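Local coordinates for protein S-adenosylmethionine dependent methyltransferase (Mesorhizobium loti, PDB 3BKW) that probably transfers a methyl group from S-adenosylmethionine to an acceptor substrate, and has a Rossmann-like methyltransferase fold, at residues F54-F57 with C58-A61; A158-A161 with E162-T166; H191-V194 with G195-L198. One frame throughout, in Å; residues are numbered along the deposited sequence.

Contact 1: F54-F57 with C58-A61; sequences FGWF and CRWA
Arg59 reaches back over the first turn of helix 56-63 to the carbonyl of Phe54. Its NH1 gives a nearly straight bond to Phe54 O (2.9 Å, 162°), lying in the carbonyl plane and on a lone pair; NH2 adds a weak second bond to the same oxygen. The side chain bends at chi3 (-67°), turning the guanidinium back past Gly55 and placing CZ over the face of the Phe54 ring in a cation-pi contact, 4.6 Å from its centroid. NH2 also stands over one face of the Trp56 indole, 3.6 Å from CE3, so the Phe54 carbonyl and ring hold the guanidinium while the indole packs against it. Behind it, Gly55 is the N-cap, and its O accepts Arg59 N at 3.0 Å. Further along, Phe57 CE1 meets Trp60 CE3 at 3.7 Å, the two rings slid apart with little overlap, while Ala61 CB lies over a face of Phe57. Phe57 stacks on Tyr112 and packs on strand 46-50; Arg81 makes a second cation-pi contact with Phe54. The glycine-rich turn running from strand 46-50 into this helix is the signature loop of Rossmann-like methyltransferases, which in relatives lies beside S-adenosylmethionine.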
loop_
_atom_site.group_PDB
_atom_site.type_symbol
_atom_site.label_atom_id
_atom_site.label_comp_id
_atom_site.label_asym_id
_atom_site.label_seq_id
_atom_site.Cartn_x
_atom_site.Cartn_y
_atom_site.Cartn_z
ATOM N N PHE A 54 10.099 -26.322 -5.629
ATOM C CA PHE A 54 10.922 -27.084 -6.572
ATOM C C PHE A 54 12.211 -26.349 -6.990
ATOM O O PHE A 54 13.014 -26.922 -7.701
ATOM C CB PHE A 54 10.058 -27.462 -7.795
ATOM C CG PHE A 54 10.746 -28.348 -8.820
ATOM C CD1 PHE A 54 11.386 -29.533 -8.455
ATOM C CD2 PHE A 54 10.698 -28.013 -10.169
ATOM C CE1 PHE A 54 12.010 -30.346 -9.439
ATOM C CE2 PHE A 54 11.308 -28.816 -11.157
ATOM C CZ PHE A 54 11.963 -29.981 -10.789
ATOM N N GLY A 55 12.398 -25.098 -6.557
ATOM C CA GLY A 55 13.618 -24.341 -6.827
ATOM C C GLY A 55 13.670 -23.581 -8.133
ATOM O O GLY A 55 14.758 -23.255 -8.597
ATOM N N TRP A 56 12.508 -23.250 -8.703
ATOM C CA TRP A 56 12.448 -22.536 -9.983
ATOM C C TRP A 56 13.217 -21.207 -9.941
ATOM O O TRP A 56 14.023 -20.925 -10.835
ATOM C CB TRP A 56 11.006 -22.240 -10.411
ATOM C CG TRP A 56 10.133 -23.405 -10.659
ATOM C CD1 TRP A 56 9.102 -23.839 -9.872
ATOM C CD2 TRP A 56 10.177 -24.282 -11.786
ATOM N NE1 TRP A 56 8.503 -24.942 -10.439
ATOM C CE2 TRP A 56 9.135 -25.231 -11.621
ATOM C CE3 TRP A 56 10.996 -24.362 -12.925
ATOM C CZ2 TRP A 56 8.894 -26.262 -12.553
ATOM C CZ3 TRP A 56 10.758 -25.387 -13.860
ATOM C CH2 TRP A 56 9.713 -26.324 -13.661
ATOM N N PHE A 57 12.992 -20.427 -8.883
ATOM C CA PHE A 57 13.681 -19.153 -8.721
ATOM C C PHE A 57 15.178 -19.373 -8.447
ATOM O O PHE A 57 16.009 -18.605 -8.954
ATOM C CB PHE A 57 13.055 -18.267 -7.625
ATOM C CG PHE A 57 13.878 -17.058 -7.317
ATOM C CD1 PHE A 57 13.799 -15.930 -8.116
ATOM C CD2 PHE A 57 14.802 -17.086 -6.275
ATOM C CE1 PHE A 57 14.603 -14.803 -7.854
ATOM C CE2 PHE A 57 15.606 -15.979 -6.000
ATOM C CZ PHE A 57 15.497 -14.827 -6.797
ATOM N N CYS A 58 15.498 -20.377 -7.623
ATOM C CA CYS A 58 16.894 -20.696 -7.279
ATOM C C CYS A 58 17.721 -20.934 -8.539
ATOM O O CYS A 58 18.812 -20.361 -8.688
ATOM C CB CYS A 58 16.982 -21.913 -6.359
ATOM S SG CYS A 58 16.276 -21.606 -4.742
ATOM N N ARG A 59 17.191 -21.762 -9.447
ATOM C CA ARG A 59 17.844 -22.030 -10.723
ATOM C C ARG A 59 17.911 -20.798 -11.620
ATOM O O ARG A 59 18.940 -20.563 -12.241
ATOM C CB ARG A 59 17.216 -23.212 -11.461
ATOM C CG ARG A 59 17.507 -24.549 -10.781
ATOM C CD ARG A 59 17.018 -25.732 -11.595
ATOM N NE ARG A 59 15.565 -25.785 -11.678
ATOM C CZ ARG A 59 14.749 -26.137 -10.681
ATOM N NH1 ARG A 59 15.219 -26.498 -9.494
ATOM N NH2 ARG A 59 13.436 -26.134 -10.883
ATOM N N TRP A 60 16.835 -20.017 -11.676
ATOM C CA TRP A 60 16.839 -18.760 -12.449
ATOM C C TRP A 60 17.952 -17.833 -11.953
ATOM O O TRP A 60 18.714 -17.291 -12.752
ATOM C CB TRP A 60 15.465 -18.054 -12.394
ATOM C CG TRP A 60 15.456 -16.710 -13.077
ATOM C CD1 TRP A 60 15.169 -16.472 -14.379
ATOM C CD2 TRP A 60 15.799 -15.437 -12.497
ATOM N NE1 TRP A 60 15.295 -15.133 -14.647
ATOM C CE2 TRP A 60 15.705 -14.475 -13.523
ATOM C CE3 TRP A 60 16.192 -15.028 -11.220
ATOM C CZ2 TRP A 60 15.951 -13.108 -13.303
ATOM C CZ3 TRP A 60 16.444 -13.671 -10.990
ATOM C CH2 TRP A 60 16.335 -12.730 -12.039
ATOM N N ALA A 61 18.043 -17.666 -10.637
ATOM C CA ALA A 61 19.039 -16.782 -10.034
ATOM C C ALA A 61 20.457 -17.247 -10.337
ATOM O O ALA A 61 21.328 -16.427 -10.669
ATOM C CB ALA A 61 18.823 -16.671 -8.532
#

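Contact 2: A158-A161 with E162-T166; sequences AIDA and EGRRT
Ala158 and Thr166 form the hydrogen-bonded antiparallel pair at the base of a short hairpin, with Ala158 N to Thr166 O and Thr166 N to Ala158 O both at 2.8 Å. Ile159 and Arg165 follow as a non-hydrogen-bonded pair, and Asp160 N to Arg164 O (3.0 Å) is the last rung before the loop. There the chain reverses through a type I turn from Asp160 to Gly163, closed by Gly163 N to Asp160 O; Gly163 then takes a left-handed backbone conformation, the type I turn plus G1 bulge arrangement. The Asp160 side chain folds in over this loop because chi1 (74°) sets CG between its own N and carbonyl carbon. OD1 accepts Arg164 N at 2.9 Å, from above the carboxylate plane, and weakly Glu162 N. OD2 offers its syn lone pair to Arg164 NH1 at 3.2 Å, the carboxylate and guanidinium planes standing 81° apart. Glu162 reaches the same guanidinium through two long, weak bonds, NH2 to OE1 and NH1 to OE2, so that NH1 serves both acids. Arg165 instead turns to Asp232, and Arg164 packs on Asp170 of the second subunit. One arginine thus bridges two carboxylates whose nearest oxygens, Asp160 OD2 and Glu162 OE2, are 4.8 Å apart; its positive charge probably offsets their mutual repulsion.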
loop_
_atom_site.group_PDB
_atom_site.type_symbol
_atom_site.label_atom_id
_atom_site.label_comp_id
_atom_site.label_asym_id
_atom_site.label_seq_id
_atom_site.Cartn_x
_atom_site.Cartn_y
_atom_site.Cartn_z
ATOM N N ALA A 158 -18.952 -12.554 -8.262
ATOM C CA ALA A 158 -20.400 -12.358 -8.271
ATOM C C ALA A 158 -20.741 -11.656 -9.590
ATOM O O ALA A 158 -19.964 -10.835 -10.072
ATOM C CB ALA A 158 -20.839 -11.529 -7.071
ATOM N N ILE A 159 -21.867 -12.019 -10.195
ATOM C CA ILE A 159 -22.343 -11.399 -11.437
ATOM C C ILE A 159 -23.564 -10.590 -11.022
ATOM O O ILE A 159 -24.566 -11.174 -10.597
ATOM C CB ILE A 159 -22.728 -12.440 -12.525
ATOM C CG1 ILE A 159 -21.511 -13.234 -13.009
ATOM C CG2 ILE A 159 -23.361 -11.744 -13.728
ATOM C CD1 ILE A 159 -20.973 -14.292 -12.042
ATOM N N ASP A 160 -23.470 -9.261 -11.128
ATOM C CA ASP A 160 -24.565 -8.365 -10.725
ATOM C C ASP A 160 -25.731 -8.352 -11.732
ATOM O O ASP A 160 -25.663 -9.021 -12.767
ATOM C CB ASP A 160 -24.035 -6.953 -10.380
ATOM C CG ASP A 160 -23.622 -6.109 -11.597
ATOM O OD1 ASP A 160 -23.950 -6.405 -12.774
ATOM O OD2 ASP A 160 -22.958 -5.085 -11.344
ATOM N N ALA A 161 -26.778 -7.589 -11.407
ATOM C CA ALA A 161 -27.998 -7.442 -12.248
ATOM C C ALA A 161 -27.737 -7.072 -13.713
ATOM O O ALA A 161 -28.436 -7.555 -14.609
ATOM C CB ALA A 161 -28.954 -6.408 -11.627
ATOM N N GLU A 162 -26.724 -6.234 -13.939
ATOM C CA GLU A 162 -26.337 -5.791 -15.286
ATOM C C GLU A 162 -25.421 -6.773 -16.059
ATOM O O GLU A 162 -25.107 -6.509 -17.219
ATOM C CB GLU A 162 -25.634 -4.436 -15.198
ATOM C CG GLU A 162 -26.488 -3.340 -14.562
ATOM C CD GLU A 162 -25.705 -2.064 -14.368
ATOM O OE1 GLU A 162 -25.156 -1.543 -15.367
ATOM O OE2 GLU A 162 -25.650 -1.578 -13.217
ATOM N N GLY A 163 -25.015 -7.885 -15.428
ATOM C CA GLY A 163 -24.078 -8.849 -16.013
ATOM C C GLY A 163 -22.613 -8.506 -15.781
ATOM O O GLY A 163 -21.719 -9.134 -16.344
ATOM N N ARG A 164 -22.340 -7.510 -14.940
ATOM C CA ARG A 164 -20.970 -7.112 -14.655
ATOM C C ARG A 164 -20.344 -8.052 -13.617
ATOM O O ARG A 164 -20.985 -8.411 -12.625
ATOM C CB ARG A 164 -20.942 -5.670 -14.133
ATOM C CG ARG A 164 -19.568 -5.103 -13.866
ATOM C CD ARG A 164 -19.645 -3.704 -13.264
ATOM N NE ARG A 164 -20.224 -2.720 -14.189
ATOM C CZ ARG A 164 -21.453 -2.185 -14.138
ATOM N NH1 ARG A 164 -22.329 -2.476 -13.170
ATOM N NH2 ARG A 164 -21.806 -1.303 -15.074
ATOM N N ARG A 165 -19.092 -8.436 -13.866
ATOM C CA ARG A 165 -18.330 -9.282 -12.950
ATOM C C ARG A 165 -17.841 -8.404 -11.796
ATOM O O ARG A 165 -17.263 -7.357 -12.029
ATOM C CB ARG A 165 -17.130 -9.915 -13.671
ATOM C CG ARG A 165 -16.197 -10.756 -12.794
ATOM C CD ARG A 165 -15.058 -11.429 -13.576
ATOM N NE ARG A 165 -14.279 -10.475 -14.381
ATOM C CZ ARG A 165 -14.436 -10.215 -15.690
ATOM N NH1 ARG A 165 -15.346 -10.838 -16.450
ATOM N NH2 ARG A 165 -13.652 -9.301 -16.262
ATOM N N THR A 166 -18.070 -8.856 -10.556
ATOM C CA THR A 166 -17.608 -8.135 -9.349
ATOM C C THR A 166 -16.998 -9.099 -8.352
ATOM O O THR A 166 -17.245 -10.307 -8.406
ATOM C CB THR A 166 -18.730 -7.362 -8.645
ATOM O OG1 THR A 166 -19.660 -8.281 -8.046
ATOM C CG2 THR A 166 -19.455 -6.467 -9.624
#

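Contact 3: H191-V194 with G195-L198; sequences HRTV and GTTL. With EDO (1,2-ethanediol), chain C; EDO (1,2-ethanediol), chain D.
Thr193 and Thr196 bring their hydroxyls together through opposite first torsions: chi1 of 67° sets Thr193 OG1 between its own N and carbonyl carbon, while chi1 of -67° leaves Thr196 OG1 beside its backbone N. The oxygens are 3.0 Å apart, the two side chains crossing at about a right angle, and which proton lies between them is not settled. Glu175 OE2 steadies the pair from outside, bonding to Thr193 N and to Thr196 OG1. Arg192 bends at chi3 (-78°), and its NE donates to O1 of one ethanediol at 2.8 Å; the same O1 is hydrogen-bonded to Thr197 OG1 at 2.7 Å. A water donates to Arg192 O and also bonds to Thr197 OG1 (2.7 Å), giving a second link between the residue before the cap and the first turn. At its far end the guanidinium is held by NH2 on Val120 O. The diol probably came from the crystallisation liquor. On the apolar side Val194 CG1 and Leu198 CD1 lie side by side at 3.8 Å; Leu198 packs on strand 207-213 and on Leu198 of the second subunit. Backbone bonds from Thr197 N to Thr193 O (3.1 Å) and from Leu198 N to Val194 O (3.0 Å) begin the regular helix. Glu213 of the second subunit accepts Gly195 N, so a carboxylate from across the interface meets the amide-rich helix start. Thr193 occupies the N-cap position of helix 194-203, which starts here at the subunit interface.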
loop_
_atom_site.group_PDB
_atom_site.type_symbol
_atom_site.label_atom_id
_atom_site.label_comp_id
_atom_site.label_asym_id
_atom_site.label_seq_id
_atom_site.Cartn_x
_atom_site.Cartn_y
_atom_site.Cartn_z
ATOM N N HIS A 191 -4.714 -13.074 6.978
ATOM C CA HIS A 191 -5.183 -11.864 6.373
ATOM C C HIS A 191 -4.621 -10.676 7.118
ATOM O O HIS A 191 -4.834 -10.531 8.328
ATOM C CB HIS A 191 -6.705 -11.793 6.359
ATOM C CG HIS A 191 -7.219 -10.503 5.820
ATOM N ND1 HIS A 191 -7.049 -10.117 4.503
ATOM C CD2 HIS A 191 -7.883 -9.497 6.426
ATOM C CE1 HIS A 191 -7.596 -8.926 4.335
ATOM N NE2 HIS A 191 -8.103 -8.526 5.484
ATOM N N ARG A 192 -3.869 -9.854 6.383
ATOM C CA ARG A 192 -3.281 -8.622 6.898
ATOM C C ARG A 192 -3.463 -7.605 5.793
ATOM O O ARG A 192 -3.201 -7.921 4.623
ATOM C CB ARG A 192 -1.790 -8.790 7.196
ATOM C CG ARG A 192 -1.491 -9.601 8.453
ATOM C CD ARG A 192 0.007 -9.816 8.655
ATOM N NE ARG A 192 0.561 -10.869 7.787
ATOM C CZ ARG A 192 0.868 -12.130 8.145
ATOM N NH1 ARG A 192 0.747 -12.567 9.399
ATOM N NH2 ARG A 192 1.382 -12.944 7.220
ATOM N N THR A 193 -3.845 -6.383 6.165
ATOM C CA THR A 193 -4.052 -5.318 5.178
ATOM C C THR A 193 -2.691 -4.885 4.595
ATOM O O THR A 193 -1.636 -5.194 5.162
ATOM C CB THR A 193 -4.756 -4.100 5.827
ATOM O OG1 THR A 193 -3.877 -3.492 6.780
ATOM C CG2 THR A 193 -6.104 -4.492 6.504
ATOM N N VAL A 194 -2.715 -4.172 3.468
ATOM C CA VAL A 194 -1.477 -3.645 2.856
ATOM C C VAL A 194 -0.737 -2.766 3.884
ATOM O O VAL A 194 0.470 -2.892 4.061
ATOM C CB VAL A 194 -1.740 -2.825 1.557
ATOM C CG1 VAL A 194 -0.421 -2.296 0.959
ATOM C CG2 VAL A 194 -2.502 -3.653 0.505
ATOM N N GLY A 195 -1.460 -1.878 4.565
ATOM C CA GLY A 195 -0.843 -1.015 5.588
ATOM C C GLY A 195 -0.162 -1.797 6.693
ATOM O O GLY A 195 0.954 -1.474 7.075
ATOM N N THR A 196 -0.822 -2.838 7.186
ATOM C CA THR A 196 -0.233 -3.676 8.239
ATOM C C THR A 196 1.090 -4.289 7.774
ATOM O O THR A 196 2.078 -4.264 8.483
ATOM C CB THR A 196 -1.211 -4.760 8.675
ATOM O OG1 THR A 196 -2.333 -4.137 9.327
ATOM C CG2 THR A 196 -0.544 -5.775 9.630
ATOM N N THR A 197 1.103 -4.851 6.571
ATOM C CA THR A 197 2.318 -5.448 6.015
ATOM C C THR A 197 3.440 -4.436 5.880
ATOM O O THR A 197 4.573 -4.694 6.270
ATOM C CB THR A 197 2.006 -6.084 4.643
ATOM O OG1 THR A 197 1.070 -7.139 4.850
ATOM C CG2 THR A 197 3.257 -6.603 3.897
ATOM N N LEU A 198 3.120 -3.279 5.304
ATOM C CA LEU A 198 4.131 -2.243 5.096
ATOM C C LEU A 198 4.636 -1.645 6.402
ATOM O O LEU A 198 5.845 -1.438 6.576
ATOM C CB LEU A 198 3.615 -1.150 4.169
ATOM C CG LEU A 198 3.215 -1.612 2.757
ATOM C CD1 LEU A 198 2.678 -0.412 1.965
ATOM C CD2 LEU A 198 4.326 -2.315 2.014
HETATM C C1 EDO C . 1.395 -10.484 4.242
HETATM O O1 EDO C . 1.560 -9.705 5.446
HETATM C C2 EDO C . -0.066 -10.911 4.030
HETATM O O2 EDO C . -0.426 -12.026 4.843
HETATM C C1 EDO D . -2.723 -11.783 11.464
HETATM O O1 EDO D . -3.364 -11.828 10.192
HETATM C C2 EDO D . -2.224 -13.179 11.815
HETATM O O2 EDO D . -3.306 -14.133 11.836
HETATM O O HOH W 1 -0.931 -7.409 3.032
#

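How the contacts relate
Contacts 1 and 3 are partly buried helix starts, each centred about 14 Å from the centre of the chain but on opposite sides of it; contact 2 is a surface hairpin centred about 30 Å out. No element is shared. Contact 1 belongs to a beta-alpha-beta unit of the central sheet and combines aromatic and cation-pi packing with an arginine bonded to a backbone carbonyl, whereas contact 3 gathers threonine hydroxyls, a water and a bound diol around its helix start. In contact 2, farther out, charged side chains and strand pairing do the work. Contacts 2 and 3 both touch the second subunit, although their nearest atoms are about 16 Å apart; no other chain of the assembly reaches contact 1.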